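Local atomic coordinates of manganese-dependent inorganic pyrophosphatase (Methanocaldococcus jannaschii, PDB entry 2EB0), a protein that catalyses the manganese-dependent hydrolysis of inorganic diphosphate to two phosphates, holding two manganese ions in each subunit. Residues D202-G216 / R293-N306. Numbering follows the deposited sequence.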
loop_
_atom_site.group_PDB
_atom_site.type_symbol
_atom_site.label_atom_id
_atom_site.label_comp_id
_atom_site.label_asym_id
_atom_site.label_seq_id
_atom_site.Cartn_x
_atom_site.Cartn_y
_atom_site.Cartn_z
ATOM N N ASP B 202 -0.937 -24.808 -3.754
ATOM C CA ASP B 202 -1.225 -23.384 -3.908
ATOM C C ASP B 202 -2.297 -22.891 -2.947
ATOM O O ASP B 202 -3.270 -22.265 -3.352
ATOM C CB ASP B 202 -1.636 -23.110 -5.362
ATOM C CG ASP B 202 -1.899 -21.645 -5.634
ATOM O OD1 ASP B 202 -1.126 -20.795 -5.147
ATOM O OD2 ASP B 202 -2.874 -21.342 -6.351
ATOM N N PHE B 203 -2.097 -23.163 -1.665
ATOM C CA PHE B 203 -3.046 -22.761 -0.641
ATOM C C PHE B 203 -2.618 -21.443 -0.006
ATOM O O PHE B 203 -1.481 -21.305 0.448
ATOM C CB PHE B 203 -3.128 -23.842 0.438
ATOM C CG PHE B 203 -4.401 -23.823 1.214
ATOM C CD1 PHE B 203 -5.462 -24.646 0.849
ATOM C CD2 PHE B 203 -4.555 -22.970 2.301
ATOM C CE1 PHE B 203 -6.664 -24.617 1.555
ATOM C CE2 PHE B 203 -5.757 -22.933 3.016
ATOM C CZ PHE B 203 -6.814 -23.759 2.640
ATOM N N LYS B 204 -3.532 -20.478 0.027
ATOM C CA LYS B 204 -3.251 -19.173 0.617
ATOM C C LYS B 204 -4.117 -18.965 1.852
ATOM O O LYS B 204 -5.295 -19.322 1.861
ATOM C CB LYS B 204 -3.535 -18.058 -0.394
ATOM C CG LYS B 204 -2.485 -17.893 -1.464
ATOM C CD LYS B 204 -1.679 -16.621 -1.234
ATOM C CE LYS B 204 -0.563 -16.464 -2.262
ATOM N NZ LYS B 204 -1.085 -16.405 -3.653
ATOM N N ASN B 205 -3.528 -18.396 2.894
ATOM C CA ASN B 205 -4.255 -18.129 4.129
ATOM C C ASN B 205 -4.492 -16.638 4.270
ATOM O O ASN B 205 -3.644 -15.843 3.874
ATOM C CB ASN B 205 -3.463 -18.650 5.323
ATOM C CG ASN B 205 -3.369 -20.152 5.331
ATOM O OD1 ASN B 205 -4.365 -20.841 5.121
ATOM N ND2 ASN B 205 -2.176 -20.674 5.580
ATOM N N PHE B 206 -5.645 -16.256 4.811
ATOM C CA PHE B 206 -5.974 -14.837 4.986
ATOM C C PHE B 206 -6.597 -14.543 6.339
ATOM O O PHE B 206 -7.038 -15.447 7.056
ATOM C CB PHE B 206 -6.999 -14.348 3.951
ATOM C CG PHE B 206 -6.599 -14.563 2.524
ATOM C CD1 PHE B 206 -6.666 -15.832 1.949
ATOM C CD2 PHE B 206 -6.167 -13.492 1.746
ATOM C CE1 PHE B 206 -6.308 -16.035 0.619
ATOM C CE2 PHE B 206 -5.804 -13.676 0.416
ATOM C CZ PHE B 206 -5.873 -14.952 -0.153
ATOM N N ASP B 207 -6.644 -13.256 6.662
ATOM C CA ASP B 207 -7.277 -12.799 7.881
ATOM C C ASP B 207 -8.363 -11.842 7.398
ATOM O O ASP B 207 -8.065 -10.745 6.923
ATOM C CB ASP B 207 -6.301 -12.045 8.779
ATOM C CG ASP B 207 -6.949 -11.587 10.079
ATOM O OD1 ASP B 207 -6.359 -10.744 10.789
ATOM O OD2 ASP B 207 -8.050 -12.079 10.397
ATOM N N PHE B 208 -9.616 -12.271 7.490
ATOM C CA PHE B 208 -10.732 -11.436 7.066
ATOM C C PHE B 208 -11.519 -10.950 8.270
ATOM O O PHE B 208 -12.347 -11.687 8.815
ATOM C CB PHE B 208 -11.693 -12.199 6.144
ATOM C CG PHE B 208 -11.116 -12.555 4.805
ATOM C CD1 PHE B 208 -10.021 -11.867 4.288
ATOM C CD2 PHE B 208 -11.694 -13.561 4.040
ATOM C CE1 PHE B 208 -9.516 -12.180 3.030
ATOM C CE2 PHE B 208 -11.196 -13.879 2.781
ATOM C CZ PHE B 208 -10.108 -13.191 2.274
ATOM N N ASN B 209 -11.261 -9.713 8.681
ATOM C CA ASN B 209 -11.967 -9.133 9.818
ATOM C C ASN B 209 -11.886 -10.088 11.021
ATOM O O ASN B 209 -12.899 -10.473 11.601
ATOM C CB ASN B 209 -13.425 -8.882 9.412
ATOM C CG ASN B 209 -14.146 -7.947 10.351
ATOM O OD1 ASN B 209 -13.550 -7.033 10.915
ATOM N ND2 ASN B 209 -15.445 -8.156 10.504
ATOM N N GLY B 210 -10.664 -10.479 11.366
ATOM C CA GLY B 210 -10.448 -11.370 12.491
ATOM C C GLY B 210 -10.650 -12.853 12.223
ATOM O O GLY B 210 -10.282 -13.683 13.057
ATOM N N LYS B 211 -11.219 -13.202 11.072
ATOM C CA LYS B 211 -11.468 -14.608 10.752
ATOM C C LYS B 211 -10.392 -15.255 9.884
ATOM O O LYS B 211 -9.902 -14.665 8.917
ATOM C CB LYS B 211 -12.823 -14.762 10.064
ATOM C CG LYS B 211 -13.999 -14.236 10.870
ATOM C CD LYS B 211 -14.175 -14.987 12.178
ATOM C CE LYS B 211 -15.434 -14.539 12.892
ATOM N NZ LYS B 211 -16.647 -14.833 12.075
ATOM N N LYS B 212 -10.036 -16.482 10.241
ATOM C CA LYS B 212 -9.032 -17.231 9.509
ATOM C C LYS B 212 -9.692 -17.910 8.315
ATOM O O LYS B 212 -10.513 -18.814 8.480
ATOM C CB LYS B 212 -8.393 -18.277 10.427
ATOM C CG LYS B 212 -7.308 -19.128 9.784
ATOM C CD LYS B 212 -6.729 -20.112 10.803
ATOM C CE LYS B 212 -5.693 -21.039 10.188
ATOM N NZ LYS B 212 -4.496 -20.312 9.702
ATOM N N VAL B 213 -9.353 -17.456 7.112
ATOM C CA VAL B 213 -9.910 -18.052 5.905
ATOM C C VAL B 213 -8.795 -18.553 5.010
ATOM O O VAL B 213 -7.722 -17.950 4.923
ATOM C CB VAL B 213 -10.788 -17.057 5.110
ATOM C CG1 VAL B 213 -11.371 -17.742 3.871
ATOM C CG2 VAL B 213 -11.919 -16.546 5.993
ATOM N N GLY B 214 -9.051 -19.683 4.363
ATOM C CA GLY B 214 -8.074 -20.260 3.468
ATOM C C GLY B 214 -8.695 -20.426 2.097
ATOM O O GLY B 214 -9.871 -20.782 1.973
ATOM N N ILE B 215 -7.913 -20.148 1.060
ATOM C CA ILE B 215 -8.405 -20.284 -0.304
ATOM C C ILE B 215 -7.339 -20.981 -1.126
ATOM O O ILE B 215 -6.298 -20.402 -1.430
ATOM C CB ILE B 215 -8.727 -18.911 -0.933
ATOM C CG1 ILE B 215 -9.644 -18.118 -0.006
ATOM C CG2 ILE B 215 -9.415 -19.107 -2.282
ATOM C CD1 ILE B 215 -9.942 -16.703 -0.491
ATOM N N GLY B 216 -7.601 -22.239 -1.458
ATOM C CA GLY B 216 -6.661 -23.017 -2.244
ATOM C C GLY B 216 -7.139 -23.051 -3.678
ATOM O O GLY B 216 -8.274 -22.668 -3.959
ATOM N N ARG B 293 -8.357 -15.646 -7.989
ATOM C CA ARG B 293 -8.544 -15.648 -6.558
ATOM C C ARG B 293 -8.519 -14.210 -6.061
ATOM O O ARG B 293 -9.457 -13.760 -5.409
ATOM C CB ARG B 293 -7.417 -16.448 -5.905
ATOM C CG ARG B 293 -7.416 -16.453 -4.397
ATOM C CD ARG B 293 -6.625 -17.647 -3.893
ATOM N NE ARG B 293 -5.275 -17.681 -4.448
ATOM C CZ ARG B 293 -4.484 -18.752 -4.447
ATOM N NH1 ARG B 293 -4.902 -19.902 -3.926
ATOM N NH2 ARG B 293 -3.270 -18.668 -4.968
ATOM N N LYS B 294 -7.457 -13.486 -6.400
ATOM C CA LYS B 294 -7.283 -12.109 -5.952
ATOM C C LYS B 294 -8.283 -11.098 -6.497
ATOM O O LYS B 294 -8.492 -10.045 -5.899
ATOM C CB LYS B 294 -5.869 -11.611 -6.299
ATOM C CG LYS B 294 -5.714 -11.189 -7.755
ATOM C CD LYS B 294 -4.412 -10.443 -8.023
ATOM C CE LYS B 294 -3.199 -11.328 -7.835
ATOM N NZ LYS B 294 -3.228 -12.514 -8.734
ATOM N N LYS B 295 -8.900 -11.396 -7.628
ATOM C CA LYS B 295 -9.814 -10.432 -8.207
ATOM C C LYS B 295 -11.290 -10.818 -8.182
ATOM O O LYS B 295 -12.157 -9.949 -8.175
ATOM C CB LYS B 295 -9.378 -10.142 -9.642
ATOM C CG LYS B 295 -10.123 -9.011 -10.322
ATOM C CD LYS B 295 -9.413 -8.614 -11.606
ATOM C CE LYS B 295 -10.004 -7.344 -12.201
ATOM N NZ LYS B 295 -9.184 -6.867 -13.350
ATOM N N GLN B 296 -11.572 -12.113 -8.134
ATOM C CA GLN B 296 -12.945 -12.576 -8.153
ATOM C C GLN B 296 -13.417 -13.310 -6.897
ATOM O O GLN B 296 -14.624 -13.395 -6.647
ATOM C CB GLN B 296 -13.141 -13.465 -9.380
ATOM C CG GLN B 296 -12.887 -12.720 -10.683
ATOM C CD GLN B 296 -12.933 -13.622 -11.905
ATOM O OE1 GLN B 296 -11.996 -14.376 -12.164
ATOM N NE2 GLN B 296 -14.028 -13.553 -12.657
ATOM N N VAL B 297 -12.484 -13.824 -6.101
ATOM C CA VAL B 297 -12.864 -14.562 -4.900
ATOM C C VAL B 297 -12.612 -13.824 -3.584
ATOM O O VAL B 297 -13.480 -13.782 -2.711
ATOM C CB VAL B 297 -12.144 -15.929 -4.850
ATOM C CG1 VAL B 297 -12.544 -16.680 -3.588
ATOM C CG2 VAL B 297 -12.485 -16.739 -6.092
ATOM N N VAL B 298 -11.432 -13.241 -3.434
ATOM C CA VAL B 298 -11.106 -12.533 -2.206
ATOM C C VAL B 298 -11.952 -11.274 -1.957
ATOM O O VAL B 298 -12.512 -11.098 -0.871
ATOM C CB VAL B 298 -9.598 -12.167 -2.177
ATOM C CG1 VAL B 298 -9.261 -11.369 -0.926
ATOM C CG2 VAL B 298 -8.760 -13.443 -2.222
ATOM N N PRO B 299 -12.088 -10.401 -2.967
ATOM C CA PRO B 299 -12.872 -9.175 -2.787
ATOM C C PRO B 299 -14.282 -9.329 -2.220
ATOM O O PRO B 299 -14.618 -8.690 -1.223
ATOM C CB PRO B 299 -12.864 -8.552 -4.185
ATOM C CG PRO B 299 -11.549 -9.013 -4.738
ATOM C CD PRO B 299 -11.524 -10.464 -4.323
ATOM N N PRO B 300 -15.130 -10.165 -2.848
ATOM C CA PRO B 300 -16.496 -10.346 -2.347
ATOM C C PRO B 300 -16.545 -11.080 -1.015
ATOM O O PRO B 300 -17.427 -10.836 -0.192
ATOM C CB PRO B 300 -17.168 -11.139 -3.463
ATOM C CG PRO B 300 -16.056 -11.999 -3.946
ATOM C CD PRO B 300 -14.891 -11.025 -4.019
ATOM N N LEU B 301 -15.582 -11.970 -0.809
ATOM C CA LEU B 301 -15.512 -12.750 0.413
ATOM C C LEU B 301 -15.042 -11.895 1.600
ATOM O O LEU B 301 -15.662 -11.920 2.668
ATOM C CB LEU B 301 -14.585 -13.945 0.202
ATOM C CG LEU B 301 -14.795 -15.170 1.088
ATOM C CD1 LEU B 301 -16.226 -15.713 0.919
ATOM C CD2 LEU B 301 -13.768 -16.243 0.689
ATOM N N GLU B 302 -13.961 -11.138 1.431
ATOM C CA GLU B 302 -13.512 -10.303 2.543
ATOM C C GLU B 302 -14.495 -9.168 2.795
ATOM O O GLU B 302 -14.608 -8.682 3.915
ATOM C CB GLU B 302 -12.124 -9.715 2.301
ATOM C CG GLU B 302 -11.743 -8.688 3.359
ATOM C CD GLU B 302 -10.300 -8.235 3.263
ATOM O OE1 GLU B 302 -9.822 -8.000 2.132
ATOM O OE2 GLU B 302 -9.651 -8.104 4.327
ATOM N N ARG B 303 -15.200 -8.737 1.755
ATOM C CA ARG B 303 -16.174 -7.673 1.929
ATOM C C ARG B 303 -17.348 -8.213 2.722
ATOM O O ARG B 303 -17.903 -7.515 3.565
ATOM C CB ARG B 303 -16.655 -7.128 0.584
ATOM C CG ARG B 303 -15.805 -5.986 0.052
ATOM C CD ARG B 303 -16.583 -5.150 -0.952
ATOM N NE ARG B 303 -16.927 -5.916 -2.144
ATOM C CZ ARG B 303 -16.060 -6.237 -3.099
ATOM N NH1 ARG B 303 -14.792 -5.852 -3.004
ATOM N NH2 ARG B 303 -16.459 -6.950 -4.147
ATOM N N ALA B 304 -17.720 -9.460 2.457
ATOM C CA ALA B 304 -18.823 -10.083 3.178
ATOM C C ALA B 304 -18.465 -10.208 4.659
ATOM O O ALA B 304 -19.263 -9.871 5.527
ATOM C CB ALA B 304 -19.127 -11.462 2.598
ATOM N N TYR B 305 -17.255 -10.681 4.938
ATOM C CA TYR B 305 -16.806 -10.853 6.312
ATOM C C TYR B 305 -16.774 -9.593 7.161
ATOM O O TYR B 305 -17.318 -9.577 8.264
ATOM C CB TYR B 305 -15.420 -11.488 6.352
ATOM C CG TYR B 305 -15.445 -12.985 6.481
ATOM C CD1 TYR B 305 -15.485 -13.800 5.354
ATOM C CD2 TYR B 305 -15.430 -13.591 7.735
ATOM C CE1 TYR B 305 -15.504 -15.186 5.469
ATOM C CE2 TYR B 305 -15.454 -14.981 7.864
ATOM C CZ TYR B 305 -15.488 -15.771 6.725
ATOM O OH TYR B 305 -15.495 -17.141 6.841
ATOM N N ASN B 306 -16.126 -8.538 6.677
ATOM C CA ASN B 306 -16.062 -7.331 7.482
ATOM C C ASN B 306 -17.279 -6.440 7.267
ATOM O O ASN B 306 -17.604 -5.602 8.108
ATOM C CB ASN B 306 -14.758 -6.559 7.220
ATOM C CG ASN B 306 -14.675 -6.003 5.828
ATOM O OD1 ASN B 306 -15.681 -5.619 5.247
ATOM N ND2 ASN B 306 -13.463 -5.927 5.291
HETATM O O HOH W 1 -10.903 -7.640 6.519
HETATM O O HOH W 2 -17.713 -10.619 10.549
#
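Phe208 lays one ring face over Glu302, whose CB lies 3.7 Å from the ring centroid in a CH-pi contact, while CD2 of Leu301 meets the ring edge near CE2. CB of Phe208 also packs on CB of Tyr305, whose ring edge receives CG of Lys211 at CE2 (3.4 Å); the tyrosine hydroxyl hydrogen-bonds to Asp247. CD1 of Ile215 settles among Val297, Val298 and Leu301. At the helix N-terminus Arg293 reaches the open end of the hairpin: with CG turned from its own nitrogen (chi1 176°), CD lies on Ile215 CG2, and a bend at chi3 swings the guanidinium to Asp202. NH1 gives a nearly straight bond to Asp202 O (2.9 Å) and a weak one to Ile215 O; NH2 forms a salt bridge to Asp202 OD1 (3.0 Å). CG of Lys204 covers one guanidinium face, and the lysine side chain comes within about 4 Å of a bound manganese ion. A leucine replacing Arg293 would probably leave the Asp202 carboxylate without its charge partner. ND2 of Asn209 donates to Tyr305 O from above the carbonyl plane. Helix 293-306 lies along the hairpin, nearly antiparallel to strand 211-216, touching the next strand, 248-255, and helix 269-275.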